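Local coordinates for protein caprin-2 (Danio rerio, PDB 4OUS) that probably acts in canonical Wnt signalling through its C1q domain, a beta-sandwich that assembles as a trimer and binds calcium, at residues A[8-13]-A[25-30]; A[67-72]-A[111-116]. The protein carries 1 engineered substitution. All blocks are in the same frame, centred on the assembly; numbering follows the deposited sequence.

Contact 1: residues A[8-13]-A[25-30]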
loop_
_atom_site.group_PDB
_atom_site.type_symbol
_atom_site.label_atom_id
_atom_site.label_comp_id
_atom_site.label_asym_id
_atom_site.label_seq_id
_atom_site.Cartn_x
_atom_site.Cartn_y
_atom_site.Cartn_z
ATOM N N PHE A 8 -6.467 10.208 -9.386
ATOM C CA PHE A 8 -5.206 10.904 -9.569
ATOM C C PHE A 8 -4.073 10.041 -9.054
ATOM O O PHE A 8 -4.266 9.182 -8.181
ATOM C CB PHE A 8 -5.192 12.275 -8.873
ATOM C CG PHE A 8 -5.183 12.196 -7.377
ATOM C CD1 PHE A 8 -3.995 12.216 -6.667
ATOM C CD2 PHE A 8 -6.371 12.096 -6.677
ATOM C CE1 PHE A 8 -4.000 12.122 -5.287
ATOM C CE2 PHE A 8 -6.382 12.015 -5.304
ATOM C CZ PHE A 8 -5.193 12.025 -4.608
ATOM N N SER A 9 -2.884 10.291 -9.585
ATOM C CA SER A 9 -1.700 9.602 -9.120
ATOM C C SER A 9 -0.544 10.571 -9.266
ATOM O O SER A 9 -0.169 10.935 -10.386
ATOM C CB SER A 9 -1.488 8.318 -9.911
ATOM O OG SER A 9 -0.560 7.477 -9.261
ATOM N N ALA A 10 -0.021 11.018 -8.127
ATOM C CA ALA A 10 0.943 12.101 -8.073
ATOM C C ALA A 10 2.263 11.636 -7.484
ATOM O O ALA A 10 2.317 10.640 -6.749
ATOM C CB ALA A 10 0.387 13.256 -7.263
ATOM N N ALA A 11 3.323 12.375 -7.791
ATOM C CA ALA A 11 4.634 12.083 -7.242
ATOM C C ALA A 11 5.387 13.377 -7.004
ATOM O O ALA A 11 5.135 14.395 -7.664
ATOM C CB ALA A 11 5.425 11.177 -8.163
ATOM N N ARG A 12 6.323 13.333 -6.066
ATOM C CA ARG A 12 7.157 14.484 -5.809
ATOM C C ARG A 12 8.566 14.223 -6.306
ATOM O O ARG A 12 9.194 13.221 -5.937
ATOM C CB ARG A 12 7.158 14.831 -4.330
ATOM C CG ARG A 12 7.159 16.324 -4.121
ATOM C CD ARG A 12 7.511 16.675 -2.718
ATOM N NE ARG A 12 8.358 17.855 -2.684
ATOM C CZ ARG A 12 7.917 19.093 -2.499
ATOM N NH1 ARG A 12 6.618 19.321 -2.333
ATOM N NH2 ARG A 12 8.780 20.101 -2.467
ATOM N N THR A 13 9.063 15.122 -7.153
ATOM C CA THR A 13 10.346 14.881 -7.807
ATOM C C THR A 13 11.461 15.783 -7.295
ATOM O O THR A 13 12.578 15.736 -7.806
ATOM C CB THR A 13 10.245 15.038 -9.341
ATOM O OG1 THR A 13 9.957 16.399 -9.676
ATOM C CG2 THR A 13 9.172 14.127 -9.912
ATOM N N ILE A 25 1.828 18.955 1.776
ATOM C CA ILE A 25 2.811 18.457 0.827
ATOM C C ILE A 25 2.305 18.608 -0.598
ATOM O O ILE A 25 1.343 17.956 -0.999
ATOM C CB ILE A 25 3.150 16.975 1.089
ATOM C CG1 ILE A 25 3.655 16.775 2.519
ATOM C CG2 ILE A 25 4.174 16.472 0.077
ATOM C CD1 ILE A 25 3.530 15.342 3.010
ATOM N N ALA A 26 2.950 19.479 -1.361
ATOM C CA ALA A 26 2.669 19.612 -2.786
ATOM C C ALA A 26 3.255 18.432 -3.554
ATOM O O ALA A 26 4.274 17.869 -3.150
ATOM C CB ALA A 26 3.237 20.925 -3.311
ATOM N N PHE A 27 2.611 18.047 -4.651
ATOM C CA PHE A 27 3.138 17.002 -5.526
ATOM C C PHE A 27 3.177 17.548 -6.940
ATOM O O PHE A 27 2.131 17.834 -7.514
ATOM C CB PHE A 27 2.285 15.732 -5.473
ATOM C CG PHE A 27 2.421 14.959 -4.190
ATOM C CD1 PHE A 27 1.694 15.320 -3.070
ATOM C CD2 PHE A 27 3.279 13.876 -4.110
ATOM C CE1 PHE A 27 1.823 14.618 -1.895
ATOM C CE2 PHE A 27 3.416 13.171 -2.938
ATOM C CZ PHE A 27 2.688 13.543 -1.825
ATOM N N ASP A 28 4.370 17.691 -7.503
ATOM C CA ASP A 28 4.540 18.405 -8.765
ATOM C C ASP A 28 4.179 17.589 -10.001
ATOM O O ASP A 28 3.820 18.162 -11.038
ATOM C CB ASP A 28 5.985 18.895 -8.892
ATOM C CG ASP A 28 6.986 17.763 -8.802
ATOM O OD1 ASP A 28 7.267 17.308 -7.673
ATOM O OD2 ASP A 28 7.489 17.317 -9.858
ATOM N N LEU A 29 4.293 16.269 -9.908
ATOM C CA LEU A 29 4.137 15.418 -11.072
ATOM C C LEU A 29 2.862 14.597 -10.976
ATOM O O LEU A 29 2.526 14.084 -9.902
ATOM C CB LEU A 29 5.359 14.509 -11.210
ATOM C CG LEU A 29 5.407 13.622 -12.453
ATOM C CD1 LEU A 29 6.840 13.481 -12.924
ATOM C CD2 LEU A 29 4.804 12.252 -12.185
ATOM N N LEU A 30 2.165 14.463 -12.101
ATOM C CA LEU A 30 0.979 13.622 -12.181
ATOM C C LEU A 30 1.091 12.608 -13.311
ATOM O O LEU A 30 1.455 12.960 -14.439
ATOM C CB LEU A 30 -0.276 14.473 -12.389
ATOM C CG LEU A 30 -0.810 15.205 -11.162
ATOM C CD1 LEU A 30 -1.722 16.343 -11.571
ATOM C CD2 LEU A 30 -1.560 14.231 -10.265
HETATM O O HOH W 1 5.191 21.179 -0.596
#

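Contact 2: residues A[67-72]-A[111-116]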
loop_
_atom_site.group_PDB
_atom_site.type_symbol
_atom_site.label_atom_id
_atom_site.label_comp_id
_atom_site.label_asym_id
_atom_site.label_seq_id
_atom_site.Cartn_x
_atom_site.Cartn_y
_atom_site.Cartn_z
ATOM N N PRO A 67 12.753 11.895 12.449
ATOM C CA PRO A 67 11.757 10.931 11.983
ATOM C C PRO A 67 10.755 11.574 11.042
ATOM O O PRO A 67 10.521 12.785 11.097
ATOM C CB PRO A 67 11.075 10.487 13.275
ATOM C CG PRO A 67 11.221 11.676 14.180
ATOM C CD PRO A 67 12.600 12.187 13.884
ATOM N N LEU A 68 10.159 10.748 10.194
ATOM C CA LEU A 68 9.129 11.186 9.268
ATOM C C LEU A 68 7.748 10.821 9.798
ATOM O O LEU A 68 7.476 9.651 10.073
ATOM C CB LEU A 68 9.352 10.566 7.890
ATOM C CG LEU A 68 8.363 10.997 6.811
ATOM C CD1 LEU A 68 8.548 12.466 6.479
ATOM C CD2 LEU A 68 8.485 10.149 5.554
ATOM N N TYR A 69 6.890 11.825 9.948
ATOM C CA TYR A 69 5.490 11.649 10.325
ATOM C C TYR A 69 4.619 12.271 9.246
ATOM O O TYR A 69 4.757 13.469 8.966
ATOM C CB TYR A 69 5.177 12.339 11.648
ATOM C CG TYR A 69 5.721 11.728 12.913
ATOM C CD1 TYR A 69 4.890 10.985 13.748
ATOM C CD2 TYR A 69 7.041 11.932 13.314
ATOM C CE1 TYR A 69 5.355 10.449 14.928
ATOM C CE2 TYR A 69 7.513 11.400 14.502
ATOM C CZ TYR A 69 6.665 10.659 15.302
ATOM O OH TYR A 69 7.124 10.116 16.484
ATOM N N ILE A 70 3.723 11.476 8.671
ATOM C CA ILE A 70 2.788 11.924 7.648
ATOM C C ILE A 70 1.365 11.718 8.139
ATOM O O ILE A 70 1.057 10.661 8.701
ATOM C CB ILE A 70 2.965 11.128 6.331
ATOM C CG1 ILE A 70 4.399 11.198 5.807
ATOM C CG2 ILE A 70 1.974 11.585 5.276
ATOM C CD1 ILE A 70 4.820 12.569 5.349
ATOM N N ASN A 71 0.493 12.700 7.914
ATOM C CA ASN A 71 -0.938 12.523 8.154
ATOM C C ASN A 71 -1.715 12.628 6.851
ATOM O O ASN A 71 -1.507 13.572 6.080
ATOM C CB ASN A 71 -1.506 13.578 9.113
ATOM C CG ASN A 71 -0.677 13.764 10.361
ATOM O OD1 ASN A 71 -0.079 14.829 10.563
ATOM N ND2 ASN A 71 -0.656 12.752 11.223
ATOM N N LEU A 72 -2.644 11.701 6.629
ATOM C CA LEU A 72 -3.665 11.874 5.604
ATOM C C LEU A 72 -4.804 12.671 6.228
ATOM O O LEU A 72 -5.416 12.227 7.204
ATOM C CB LEU A 72 -4.172 10.531 5.087
ATOM C CG LEU A 72 -5.280 10.605 4.032
ATOM C CD1 LEU A 72 -4.757 11.064 2.685
ATOM C CD2 LEU A 72 -6.026 9.269 3.909
ATOM N N ARG A 111 -0.176 15.857 5.048
ATOM C CA ARG A 111 0.538 16.788 5.898
ATOM C C ARG A 111 1.874 16.194 6.327
ATOM O O ARG A 111 1.933 15.061 6.822
ATOM C CB ARG A 111 -0.294 17.136 7.135
ATOM C CG ARG A 111 0.345 18.196 8.011
ATOM C CD ARG A 111 -0.583 18.642 9.114
ATOM N NE ARG A 111 -0.730 17.620 10.139
ATOM C CZ ARG A 111 -1.375 17.821 11.283
ATOM N NH1 ARG A 111 -1.933 19.000 11.529
ATOM N NH2 ARG A 111 -1.460 16.850 12.181
ATOM N N LEU A 112 2.935 16.977 6.148
ATOM C CA LEU A 112 4.239 16.663 6.694
ATOM C C LEU A 112 4.259 17.166 8.124
ATOM O O LEU A 112 4.416 18.361 8.364
ATOM C CB LEU A 112 5.346 17.308 5.861
ATOM C CG LEU A 112 6.770 17.054 6.336
ATOM C CD1 LEU A 112 7.078 15.570 6.385
ATOM C CD2 LEU A 112 7.762 17.780 5.440
ATOM N N HIS A 113 4.014 16.278 9.074
ATOM C CA HIS A 113 3.991 16.681 10.469
ATOM C C HIS A 113 5.408 17.010 10.943
ATOM O O HIS A 113 5.661 18.113 11.427
ATOM C CB HIS A 113 3.355 15.590 11.325
ATOM C CG HIS A 113 3.515 15.818 12.791
ATOM N ND1 HIS A 113 3.010 16.930 13.431
ATOM C CD2 HIS A 113 4.155 15.094 13.738
ATOM C CE1 HIS A 113 3.325 16.872 14.715
ATOM N NE2 HIS A 113 4.013 15.766 14.928
ATOM N N ARG A 114 6.320 16.054 10.772
ATOM C CA ARG A 114 7.739 16.216 11.072
ATOM C C ARG A 114 8.545 15.456 10.038
ATOM O O ARG A 114 8.047 14.504 9.434
ATOM C CB ARG A 114 8.084 15.703 12.476
ATOM C CG ARG A 114 7.479 16.508 13.623
ATOM C CD ARG A 114 7.997 16.037 14.989
ATOM N NE ARG A 114 9.454 16.161 15.046
ATOM C CZ ARG A 114 10.280 15.283 15.611
ATOM N NH1 ARG A 114 9.810 14.201 16.220
ATOM N NH2 ARG A 114 11.586 15.488 15.549
ATOM N N GLY A 115 9.798 15.861 9.862
ATOM C CA GLY A 115 10.702 15.174 8.965
ATOM C C GLY A 115 10.844 15.890 7.642
ATOM O O GLY A 115 10.429 17.044 7.487
ATOM N N ALA A 116 11.456 15.204 6.687
ATOM C CA ALA A 116 11.729 15.768 5.376
ATOM C C ALA A 116 11.608 14.664 4.337
ATOM O O ALA A 116 11.902 13.499 4.621
ATOM C CB ALA A 116 13.112 16.405 5.332
#

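Contact 1: residues A[8-13]-A[25-30]
The Phe27 ring turns its edge to the main chain of Ala11 and Arg12, with CD2 3.6 Å from Ala11 C, while Ala10 CB lies oblique to the ring and packs on its stem, 3.6 Å from Phe27 CB. The other flat group, the guanidinium of Arg12, is met at its edge by Ala26: NH1 gives a bent bond of 2.9 Å to Ala26 O, arriving above the carbonyl plane rather than on a lone pair, and a water joins NH1 to Ala26 N. Arg12 NE and NH2 bind Ala14 O and Asn15 O. A leucine here would probably take the NH1 donor from Ala26 O, leave the water bound to Ala26 N alone of the two segments, and deprive Ala14 O and Asn15 O of their partners.

This is the antiparallel seam between strands 7-12 and 29-34 of one sheet of the C1q jelly roll. Ala11 and Leu29 form a hydrogen-bonded pair (Ala11 N to Leu29 O, 2.8 Å), and a classic beta bulge sets Asp28 beside Leu29 opposite Ala11. Phe38 covers Ala10, Phe27 and Leu30.

With CG placed between its own N and carbonyl carbon (chi1 57°), Asp28 reaches back to Thr13. OD1 takes Thr13 N on its syn lone pair at 2.9 Å, nearly straight, and OD2 receives Thr13 OG1 at 2.6 Å, somewhat out of the carboxylate plane.

Contact 2: residues A[67-72]-A[111-116]
Asn71 OD1 is gripped by two nitrogens of Arg111: NE and NH2 each donate at 2.9 Å. Both come from the same face of the amide, NH2 well above its plane, while the oxygen lies in the plane of the guanidinium, at its edge. A bend in the arginine chain (chi3 72°) lets the side chain run alongside Asn71 and present that edge. The other end of the amide is tied by ND2 to Ser81 OG, which fixes its rotation.

The strands that carry these side chains, 68-74 and 107-114, pair antiparallel. Asn71 and Arg111 exchange two backbone bonds; farther along, His113 and Arg114 both face Tyr69 in a classic beta bulge, so that Tyr69 N binds Arg114 O while Tyr69 O receives His113 N at 2.9 Å. The His113 ring points its edge at the face of Tyr69 in an offset edge-to-face pair, ring centroids 5.5 Å apart, and its ND1 is held by Asp22. Arg114 lies alongside Tyr69 and brings NH1 within 3.5 Å of Pro67 CG. At Gly115 a side chain would collide with Pro67 O and Leu68 CA.

The opposite face is apolar: Leu68 CD1 and Leu112 CD1 meet tightly at 3.4 Å, and Ile70 CD1 joins Leu112 CD1 at 3.9 Å. Trp122 of the third subunit packs on Asn71 and Arg111 and meets the His113 ring edge-to-face. The face of Tyr69, Asn71 and Arg111 thus meets that subunit, while Leu68, Ile70 and Leu112 pack inward. The arginine's charge would probably polarise the Asn71 amide and strengthen ND2 as a donor.

How the contacts relate
Contact 1 closes before contact 2 opens along the chain, and their centres lie 16 Å apart, on the two sheets of one sandwich. The chain passes from one sheet to the other through residues 25-28: strand 23-24 pairs with 107-114, with Gln23 bonded to the backbone of Leu112, whereas 29-34 pairs with 7-12. Ile25 makes the direct join, its CD1 lying 3.6 Å from Leu112 N and 3.9 Å from Ile70 CD1. Each contact has its own neighbour: Ser9 OG, bonded to Ser128 OG, also bonds Val99 N of the second subunit, while in contact 2 Tyr69 packs on Tyr124 of the third. The calcium ion is about 10 Å from the side chain of Leu68.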